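Local coordinates for galactose mutarotase related enzyme (Lactobacillus casei, PDB 3Q1N), which probably binds carbohydrate and may act as an isomerase of the aldose 1-epimerase type, at residues Asn7-Ala12 with Leu117-Leu122; Ile48-Ile53 with Phe138-His143; Asp235-Thr240 with Pro256-Pro261. One frame throughout, in Å; residues are numbered along the deposited sequence. Where two conformers were deposited one is given.

Contact 1 lies near the rim of the molecule, about 20 Å from its centre, whereas contacts 2 and 3 are buried, each about 7 Å from it. The two inner contacts share one antiparallel sheet: Phe138-His143 and Pro256-Pro261 lie on neighbouring strands, which meet through probable backbone hydrogen bonds such as Leu140 O to Asp258 N. Contact 1 instead brings together turns and strand ends of two different sheets, its centre about 25 Å from either of the others. At the rim, an amide and an ammonium group reach backbone carbonyls across the gap, with Phe10 and Leu117 packing beneath; in the core, backbone pairs, prolines, aromatic rings and aliphatic branches do most of the joining.

Contact 1 (Asn7-Ala12 with Leu117-Leu122); sequences NSKFKA and LTDGGL
The carboxamide of Asn7 reaches across to the turn of Leu117-Leu122, its ND2 donating to Thr118 O over 3.1 Å. The acceptor lies in the amide plane of Asn7, but the donor stands above the plane of the Thr118 carbonyl, on the face opposite the one approached by Gly121 N, so that two donors grip this oxygen. With CG of Asn7 set between the backbone N and the carbonyl carbon (chi1 63°), the other end of the amide folds back on its own segment: OD1 accepts from Phe10 N at 2.9 Å, almost in line with the CG-OD1 bond, and more weakly from Lys9 N. This is an Asx motif, and it closes the turn between strands 2-6 and 10-15; across from it lies the turn that leads into strand 121-130. The contact thus sets the turns of two antiparallel sheets against each other. An alanine in place of Asn7 would probably leave Thr118 O without one of its two donors and the amides of Phe10 and Lys9 without their side-chain acceptor. Lys9 bends at chi3 and crosses Asp119 at about a right angle, its NZ donating a hydrogen bond to Asp119 O at 2.7 Å in the carbonyl plane, while CB of Lys9 covers one face of the Phe10 ring. The edge of that ring meets the backbone oxygens of Thr118 and Asp119. Deeper in, CD2 of Leu117 packs on CB of Phe10 at 3.9 Å, and CD1 of Leu117 reaches CB of Ala12 at 4.2 Å. A water bridges Ser8 OG and Asp119 OD1.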
loop_
_atom_site.group_PDB
_atom_site.type_symbol
_atom_site.label_atom_id
_atom_site.label_comp_id
_atom_site.label_asym_id
_atom_site.label_seq_id
_atom_site.Cartn_x
_atom_site.Cartn_y
_atom_site.Cartn_z
ATOM N N ASN A 7 -2.386 -21.091 9.483
ATOM C CA ASN A 7 -2.200 -22.453 8.993
ATOM C C ASN A 7 -1.004 -23.040 9.736
ATOM O O ASN A 7 -0.602 -22.536 10.800
ATOM C CB ASN A 7 -2.112 -22.473 7.454
ATOM C CG ASN A 7 -0.916 -21.716 6.919
ATOM O OD1 ASN A 7 -0.023 -21.313 7.675
ATOM N ND2 ASN A 7 -0.882 -21.541 5.595
ATOM N N SER A 8 -0.433 -24.135 9.255
ATOM C CA SER A 8 0.650 -24.772 9.998
ATOM C C SER A 8 1.917 -23.892 10.091
ATOM O O SER A 8 2.674 -24.012 11.043
ATOM C CB SER A 8 1.026 -26.109 9.368
ATOM O OG SER A 8 1.791 -25.956 8.211
ATOM N N LYS A 9 2.138 -23.071 9.071
ATOM C CA LYS A 9 3.363 -22.239 8.984
ATOM C C LYS A 9 3.223 -20.805 9.531
ATOM O O LYS A 9 4.226 -20.207 9.994
ATOM C CB LYS A 9 3.819 -22.146 7.529
ATOM C CG LYS A 9 4.383 -23.471 6.936
ATOM C CD LYS A 9 4.787 -23.328 5.435
ATOM C CE LYS A 9 6.073 -22.476 5.255
ATOM N NZ LYS A 9 6.419 -22.190 3.776
ATOM N N PHE A 10 2.023 -20.234 9.446
ATOM C CA PHE A 10 1.851 -18.766 9.574
ATOM C C PHE A 10 0.619 -18.423 10.416
ATOM O O PHE A 10 -0.346 -19.189 10.432
ATOM C CB PHE A 10 1.704 -18.118 8.178
ATOM C CG PHE A 10 2.865 -18.349 7.259
ATOM C CD1 PHE A 10 4.140 -17.962 7.599
ATOM C CD2 PHE A 10 2.668 -18.958 6.032
ATOM C CE1 PHE A 10 5.208 -18.191 6.741
ATOM C CE2 PHE A 10 3.683 -19.161 5.164
ATOM C CZ PHE A 10 4.982 -18.797 5.525
ATOM N N LYS A 11 0.657 -17.279 11.096
ATOM C CA LYS A 11 -0.515 -16.683 11.711
ATOM C C LYS A 11 -0.594 -15.198 11.339
ATOM O O LYS A 11 0.438 -14.517 11.319
ATOM C CB LYS A 11 -0.465 -16.864 13.227
ATOM C CG LYS A 11 -1.736 -16.409 13.976
ATOM C CD LYS A 11 -1.772 -16.949 15.389
ATOM C CE LYS A 11 -3.060 -16.572 16.128
ATOM N NZ LYS A 11 -3.034 -17.124 17.533
ATOM N N ALA A 12 -1.801 -14.717 11.076
ATOM C CA ALA A 12 -2.019 -13.292 10.740
ATOM C C ALA A 12 -3.117 -12.752 11.666
ATOM O O ALA A 12 -4.094 -13.466 12.001
ATOM C CB ALA A 12 -2.427 -13.122 9.283
ATOM N N LEU A 117 -4.097 -17.340 4.069
ATOM C CA LEU A 117 -2.759 -17.881 4.274
ATOM C C LEU A 117 -2.633 -19.210 3.532
ATOM O O LEU A 117 -3.576 -20.031 3.510
ATOM C CB LEU A 117 -2.448 -18.104 5.746
ATOM C CG LEU A 117 -2.226 -16.841 6.559
ATOM C CD1 LEU A 117 -2.295 -17.156 8.078
ATOM C CD2 LEU A 117 -0.905 -16.075 6.063
ATOM N N THR A 118 -1.485 -19.374 2.894
ATOM C CA THR A 118 -1.110 -20.568 2.129
ATOM C C THR A 118 0.283 -20.982 2.542
ATOM O O THR A 118 0.940 -20.316 3.355
ATOM C CB THR A 118 -1.063 -20.258 0.588
ATOM O OG1 THR A 118 0.035 -19.367 0.319
ATOM C CG2 THR A 118 -2.409 -19.671 0.104
ATOM N N ASP A 119 0.806 -22.071 1.978
ATOM C CA ASP A 119 2.205 -22.417 2.254
ATOM C C ASP A 119 3.200 -21.312 1.877
ATOM O O ASP A 119 4.285 -21.209 2.425
ATOM C CB ASP A 119 2.609 -23.677 1.486
ATOM C CG ASP A 119 2.117 -24.936 2.135
ATOM O OD1 ASP A 119 1.651 -24.877 3.286
ATOM O OD2 ASP A 119 2.208 -26.004 1.459
ATOM N N GLY A 120 2.854 -20.518 0.876
ATOM C CA GLY A 120 3.749 -19.491 0.371
ATOM C C GLY A 120 3.752 -18.207 1.177
ATOM O O GLY A 120 4.727 -17.446 1.108
ATOM N N GLY A 121 2.657 -17.955 1.895
ATOM C CA GLY A 121 2.450 -16.691 2.587
ATOM C C GLY A 121 1.009 -16.229 2.582
ATOM O O GLY A 121 0.083 -17.042 2.768
ATOM N N LEU A 122 0.808 -14.918 2.351
ATOM C CA LEU A 122 -0.509 -14.312 2.523
ATOM C C LEU A 122 -0.996 -13.819 1.181
ATOM O O LEU A 122 -0.300 -13.013 0.547
ATOM C CB LEU A 122 -0.420 -13.103 3.452
ATOM C CG LEU A 122 -1.713 -12.330 3.698
ATOM C CD1 LEU A 122 -2.704 -13.176 4.543
ATOM C CD2 LEU A 122 -1.393 -10.960 4.323
HETATM O O HOH W 1 1.079 -24.248 6.229
#

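Contact 2 (Ile48-Ile53 with Phe138-His143); sequences ILFPSI and FALGFH. With EDO (1,2-ethanediol), chain J.
Leu49 and Gly141 form an antiparallel hydrogen-bonded pair, Leu49 N giving to Gly141 O at 2.8 Å and Gly141 N returning a bond to Leu49 O. Past the strand end the chain turns through the cis peptide before Pro51, and Ala139 N donates to Pro51 O at 2.9 Å. CA-H...O contacts supplement these bonds, from Leu140 CA to Leu49 O and from Pro51 CA to Ala139 O.

Apolar contacts form on both faces. In one of the deposited conformers, CG2 of Ile48 and CB of Phe50 each lie 3.8 Å from CD2 of Leu140. CE1 of Phe50 comes up to CB of Phe138, the two rings lying oblique with planes at 44°. On the face of Leu49, CD1 of Ile53 touches CB of Ala139 at 4.0 Å and passes close to Gly141, where a CB would sit tightly against both Ile53 and Leu49.

CG of His143 lies anti to the backbone N (chi1 -163°), which carries the imidazole to an ethanediol, probably from the crystallisation liquor; NE2 of His143 donates to its O2 at 2.7 Å, nearly straight and in the ring plane, while CD1 of Leu49 lies at the ring's edge. The same diol is held by Glu255, consistent with a pocket beside the sheet. Strand 251-258 flanks the other side of residues 138-143 and packs Phe257 on Leu49 and Ile53; strands 109-118 and 121-130 pack against Ile48 and Phe50.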
loop_
_atom_site.group_PDB
_atom_site.type_symbol
_atom_site.label_atom_id
_atom_site.label_comp_id
_atom_site.label_asym_id
_atom_site.label_seq_id
_atom_site.Cartn_x
_atom_site.Cartn_y
_atom_site.Cartn_z
ATOM N N ILE A 48 -4.999 0.111 4.545
ATOM C CA ILE A 48 -5.592 0.178 3.227
ATOM C C ILE A 48 -5.834 1.636 2.882
ATOM O O ILE A 48 -6.294 2.419 3.747
ATOM C CB ILE A 48 -6.920 -0.631 3.163
ATOM C CG1 ILE A 48 -6.617 -2.116 3.349
ATOM C CG2 ILE A 48 -7.633 -0.379 1.784
ATOM C CD1 ILE A 48 -7.880 -3.032 3.492
ATOM N N LEU A 49 -5.531 2.000 1.639
ATOM C CA LEU A 49 -5.617 3.382 1.125
ATOM C C LEU A 49 -6.717 3.416 0.070
ATOM O O LEU A 49 -6.554 2.890 -1.017
ATOM C CB LEU A 49 -4.271 3.806 0.527
ATOM C CG LEU A 49 -2.997 3.525 1.321
ATOM C CD1 LEU A 49 -1.777 3.952 0.485
ATOM C CD2 LEU A 49 -3.011 4.224 2.670
ATOM N N PHE A 50 -7.859 4.006 0.410
ATOM C CA PHE A 50 -8.978 4.111 -0.545
ATOM C C PHE A 50 -9.886 5.231 -0.071
ATOM O O PHE A 50 -10.098 5.354 1.103
ATOM C CB PHE A 50 -9.802 2.811 -0.574
ATOM C CG PHE A 50 -11.086 2.892 -1.385
ATOM C CD1 PHE A 50 -11.073 2.590 -2.750
ATOM C CD2 PHE A 50 -12.309 3.249 -0.788
ATOM C CE1 PHE A 50 -12.219 2.636 -3.516
ATOM C CE2 PHE A 50 -13.488 3.281 -1.558
ATOM C CZ PHE A 50 -13.437 2.977 -2.926
ATOM N N PRO A 51 -10.423 6.039 -1.001
ATOM C CA PRO A 51 -10.291 6.074 -2.453
ATOM C C PRO A 51 -9.165 6.986 -2.966
ATOM O O PRO A 51 -9.131 7.308 -4.153
ATOM C CB PRO A 51 -11.667 6.570 -2.906
ATOM C CG PRO A 51 -12.059 7.509 -1.842
ATOM C CD PRO A 51 -11.492 6.945 -0.540
ATOM N N SER A 52 -8.289 7.434 -2.074
ATOM C CA SER A 52 -7.126 8.245 -2.440
ATOM C C SER A 52 -5.870 7.628 -1.791
ATOM O O SER A 52 -5.956 7.062 -0.701
ATOM C CB SER A 52 -7.350 9.657 -1.915
ATOM O OG SER A 52 -6.406 10.574 -2.396
ATOM N N ILE A 53 -4.744 7.765 -2.453
ATOM C CA ILE A 53 -3.431 7.419 -1.937
ATOM C C ILE A 53 -2.697 8.708 -1.643
ATOM O O ILE A 53 -2.657 9.622 -2.457
ATOM C CB ILE A 53 -2.688 6.562 -2.987
ATOM C CG1 ILE A 53 -3.340 5.181 -3.110
ATOM C CG2 ILE A 53 -1.170 6.435 -2.630
ATOM C CD1 ILE A 53 -2.844 4.422 -4.410
ATOM N N PHE A 138 -11.500 6.282 -8.514
ATOM C CA PHE A 138 -10.849 5.927 -7.242
ATOM C C PHE A 138 -9.414 5.502 -7.456
ATOM O O PHE A 138 -8.987 5.196 -8.578
ATOM C CB PHE A 138 -11.598 4.758 -6.555
ATOM C CG PHE A 138 -11.354 3.436 -7.216
ATOM C CD1 PHE A 138 -12.078 3.054 -8.347
ATOM C CD2 PHE A 138 -10.347 2.625 -6.789
ATOM C CE1 PHE A 138 -11.764 1.921 -9.032
ATOM C CE2 PHE A 138 -10.019 1.446 -7.450
ATOM C CZ PHE A 138 -10.764 1.073 -8.599
ATOM N N ALA A 139 -8.675 5.540 -6.347
ATOM C CA ALA A 139 -7.386 4.872 -6.218
ATOM C C ALA A 139 -7.446 3.871 -5.079
ATOM O O ALA A 139 -8.220 4.027 -4.139
ATOM C CB ALA A 139 -6.218 5.904 -5.967
ATOM N N LEU A 140 -6.626 2.829 -5.161
ATOM C CA LEU A 140 -6.560 1.818 -4.087
ATOM C C LEU A 140 -5.108 1.442 -3.873
ATOM O O LEU A 140 -4.396 1.118 -4.826
ATOM C CB LEU A 140 -7.372 0.562 -4.460
ATOM C CG LEU A 140 -7.425 -0.533 -3.366
ATOM C CD1 LEU A 140 -6.214 -1.425 -3.330
ATOM C CD2 LEU A 140 -7.623 0.082 -2.015
ATOM N N GLY A 141 -4.656 1.497 -2.628
ATOM C CA GLY A 141 -3.300 1.045 -2.296
ATOM C C GLY A 141 -3.273 0.280 -0.979
ATOM O O GLY A 141 -4.253 0.279 -0.208
ATOM N N PHE A 142 -2.159 -0.393 -0.743
ATOM C CA PHE A 142 -1.911 -1.168 0.484
ATOM C C PHE A 142 -0.505 -0.714 0.976
ATOM O O PHE A 142 0.430 -0.619 0.167
ATOM C CB PHE A 142 -1.976 -2.648 0.104
ATOM C CG PHE A 142 -1.576 -3.630 1.199
ATOM C CD1 PHE A 142 -2.005 -3.525 2.509
ATOM C CD2 PHE A 142 -0.807 -4.698 0.854
ATOM C CE1 PHE A 142 -1.633 -4.452 3.445
ATOM C CE2 PHE A 142 -0.440 -5.632 1.764
ATOM C CZ PHE A 142 -0.844 -5.521 3.061
ATOM N N HIS A 143 -0.362 -0.444 2.266
ATOM C CA HIS A 143 0.770 0.276 2.865
ATOM C C HIS A 143 1.479 -0.521 3.995
ATOM O O HIS A 143 1.669 -0.019 5.092
ATOM C CB HIS A 143 0.159 1.609 3.418
ATOM C CG HIS A 143 1.139 2.713 3.733
ATOM N ND1 HIS A 143 2.096 2.618 4.720
ATOM C CD2 HIS A 143 1.213 3.981 3.265
ATOM C CE1 HIS A 143 2.747 3.766 4.825
ATOM N NE2 HIS A 143 2.219 4.622 3.965
HETATM C C1 EDO J . 4.387 6.493 1.913
HETATM O O1 EDO J . 3.187 6.208 1.168
HETATM C C2 EDO J . 4.182 7.535 2.989
HETATM O O2 EDO J . 3.180 7.124 3.947
#

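Contact 3 (Asp235-Thr240 with Pro256-Pro261); sequences DFPYLT and PFDGLP. With EDO (1,2-ethanediol), chain N; EDO (1,2-ethanediol), chain R.
Phe236 carries CG anti to its carbonyl carbon (chi1 -75°), which lays the ring against Pro256, whose CB sits over one face in a CH-pi contact 3.9 Å from the ring centroid. The edge of the same ring meets the Phe257-Asp258 peptide. A similar turn at Phe257 (chi1 -82°) presents its ring face to Thr240: CB of Thr240 stands over the ring, 4.0 Å from the centroid, and OG1 lies above the plane toward the rim, 3.0 Å from CE2 of Phe257. Tyr238 crosses Leu260 at about a right angle, with CD2 of the tyrosine 3.5 Å from CD2 of the leucine, and CB of Pro237 covers one face of the tyrosine ring.

Between these side chains runs the backbone of a beta hairpin made by strands 238-242 and 251-258. Tyr238 and Phe257 are a hydrogen-bonded antiparallel pair: Tyr238 N donates to Phe257 O at 3.0 Å, and Phe257 N to Tyr238 O at 2.9 Å. Leu239 and Pro256 follow as a non-hydrogen-bonded pair. Beside the hairpin, an ethanediol, probably from the crystallisation liquor, donates through O1 to Asp258 OD1 at 2.9 Å.

CH-pi contacts from Pro256 and Thr240, aliphatic packing and one reciprocal pair of backbone bonds make this join largely apolar. Neither Thr240 OG1 nor Gly259 O, both buried, has a hydrogen-bond partner in the model, and OG1 sits tightly over the Phe257 ring.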
loop_
_atom_site.group_PDB
_atom_site.type_symbol
_atom_site.label_atom_id
_atom_site.label_comp_id
_atom_site.label_asym_id
_atom_site.label_seq_id
_atom_site.Cartn_x
_atom_site.Cartn_y
_atom_site.Cartn_z
ATOM N N ASP A 235 -0.715 -6.927 -10.799
ATOM C CA ASP A 235 -1.959 -6.160 -10.910
ATOM C C ASP A 235 -1.844 -4.688 -10.512
ATOM O O ASP A 235 -2.741 -3.886 -10.826
ATOM C CB ASP A 235 -3.069 -6.779 -10.033
ATOM C CG ASP A 235 -3.619 -8.095 -10.564
ATOM O OD1 ASP A 235 -3.224 -8.559 -11.657
ATOM O OD2 ASP A 235 -4.442 -8.725 -9.857
ATOM N N PHE A 236 -0.811 -4.329 -9.753
ATOM C CA PHE A 236 -0.660 -2.986 -9.196
ATOM C C PHE A 236 0.363 -2.243 -10.057
ATOM O O PHE A 236 1.496 -2.692 -10.168
ATOM C CB PHE A 236 -0.217 -3.055 -7.726
ATOM C CG PHE A 236 -1.315 -3.444 -6.779
ATOM C CD1 PHE A 236 -1.683 -4.771 -6.606
ATOM C CD2 PHE A 236 -2.031 -2.482 -6.112
ATOM C CE1 PHE A 236 -2.715 -5.110 -5.763
ATOM C CE2 PHE A 236 -3.047 -2.794 -5.278
ATOM C CZ PHE A 236 -3.430 -4.152 -5.118
ATOM N N PRO A 237 -0.030 -1.132 -10.689
ATOM C CA PRO A 237 0.890 -0.462 -11.608
ATOM C C PRO A 237 2.093 0.152 -10.940
ATOM O O PRO A 237 3.151 0.243 -11.558
ATOM C CB PRO A 237 0.024 0.598 -12.299
ATOM C CG PRO A 237 -1.134 0.806 -11.396
ATOM C CD PRO A 237 -1.378 -0.540 -10.702
ATOM N N TYR A 238 1.979 0.567 -9.681
ATOM C CA TYR A 238 3.121 1.256 -9.033
ATOM C C TYR A 238 3.442 0.597 -7.692
ATOM O O TYR A 238 2.630 -0.168 -7.163
ATOM C CB TYR A 238 2.807 2.754 -8.865
ATOM C CG TYR A 238 2.251 3.374 -10.117
ATOM C CD1 TYR A 238 2.987 3.388 -11.271
ATOM C CD2 TYR A 238 0.941 3.886 -10.155
ATOM C CE1 TYR A 238 2.504 3.909 -12.425
ATOM C CE2 TYR A 238 0.447 4.444 -11.349
ATOM C CZ TYR A 238 1.270 4.466 -12.452
ATOM O OH TYR A 238 0.851 4.968 -13.663
ATOM N N LEU A 239 4.637 0.889 -7.167
ATOM C CA LEU A 239 5.155 0.252 -5.968
ATOM C C LEU A 239 5.990 1.255 -5.230
ATOM O O LEU A 239 6.965 1.767 -5.801
ATOM C CB LEU A 239 6.006 -0.985 -6.312
ATOM C CG LEU A 239 6.419 -1.843 -5.104
ATOM C CD1 LEU A 239 5.202 -2.463 -4.398
ATOM C CD2 LEU A 239 7.423 -2.957 -5.557
ATOM N N THR A 240 5.654 1.520 -3.973
ATOM C CA THR A 240 6.287 2.609 -3.245
ATOM C C THR A 240 7.103 2.114 -2.055
ATOM O O THR A 240 6.654 1.264 -1.298
ATOM C CB THR A 240 5.242 3.620 -2.791
ATOM O OG1 THR A 240 4.634 4.189 -3.959
ATOM C CG2 THR A 240 5.849 4.738 -1.958
ATOM N N PRO A 256 2.113 -1.587 -2.471
ATOM C CA PRO A 256 1.492 -1.682 -3.785
ATOM C C PRO A 256 0.466 -0.554 -3.991
ATOM O O PRO A 256 -0.422 -0.395 -3.151
ATOM C CB PRO A 256 0.831 -3.070 -3.761
ATOM C CG PRO A 256 1.600 -3.872 -2.736
ATOM C CD PRO A 256 1.921 -2.832 -1.682
ATOM N N PHE A 257 0.586 0.163 -5.111
ATOM C CA PHE A 257 -0.280 1.322 -5.442
ATOM C C PHE A 257 -1.025 1.087 -6.760
ATOM O O PHE A 257 -0.391 0.910 -7.834
ATOM C CB PHE A 257 0.528 2.622 -5.645
ATOM C CG PHE A 257 0.931 3.395 -4.374
ATOM C CD1 PHE A 257 0.814 2.889 -3.092
ATOM C CD2 PHE A 257 1.484 4.645 -4.525
ATOM C CE1 PHE A 257 1.225 3.641 -1.986
ATOM C CE2 PHE A 257 1.881 5.378 -3.432
ATOM C CZ PHE A 257 1.763 4.898 -2.180
ATOM N N ASP A 258 -2.357 1.120 -6.694
ATOM C CA ASP A 258 -3.205 1.305 -7.895
ATOM C C ASP A 258 -3.752 2.740 -7.893
ATOM O O ASP A 258 -4.930 2.964 -7.738
ATOM C CB ASP A 258 -4.330 0.265 -7.923
ATOM C CG ASP A 258 -5.128 0.293 -9.220
ATOM O OD1 ASP A 258 -4.601 0.773 -10.259
ATOM O OD2 ASP A 258 -6.295 -0.195 -9.191
ATOM N N GLY A 259 -2.829 3.693 -8.059
ATOM C CA GLY A 259 -3.107 5.109 -7.976
ATOM C C GLY A 259 -1.846 5.802 -7.506
ATOM O O GLY A 259 -0.794 5.181 -7.355
ATOM N N LEU A 260 -1.934 7.122 -7.403
ATOM C CA LEU A 260 -0.774 7.964 -7.078
ATOM C C LEU A 260 -1.204 9.153 -6.257
ATOM O O LEU A 260 -2.328 9.663 -6.414
ATOM C CB LEU A 260 -0.155 8.492 -8.363
ATOM C CG LEU A 260 0.538 7.508 -9.328
ATOM C CD1 LEU A 260 0.855 8.150 -10.638
ATOM C CD2 LEU A 260 1.761 6.942 -8.630
ATOM N N PRO A 261 -0.307 9.642 -5.376
ATOM C CA PRO A 261 -0.596 10.923 -4.727
ATOM C C PRO A 261 -0.810 12.019 -5.756
ATOM O O PRO A 261 -0.344 11.924 -6.886
ATOM C CB PRO A 261 0.703 11.218 -3.953
ATOM C CG PRO A 261 1.404 9.846 -3.844
ATOM C CD PRO A 261 1.037 9.124 -5.062
HETATM C C1 EDO N . -4.261 -0.130 -13.652
HETATM O O1 EDO N . -4.677 1.136 -13.098
HETATM C C2 EDO N . -5.485 -0.938 -14.037
HETATM O O2 EDO N . -5.975 -1.620 -12.888
HETATM C C1 EDO R . -8.410 -10.747 -10.301
HETATM O O1 EDO R . -8.261 -10.875 -8.878
HETATM C C2 EDO R . -7.207 -9.995 -10.871
HETATM O O2 EDO R . -5.988 -10.662 -10.503
#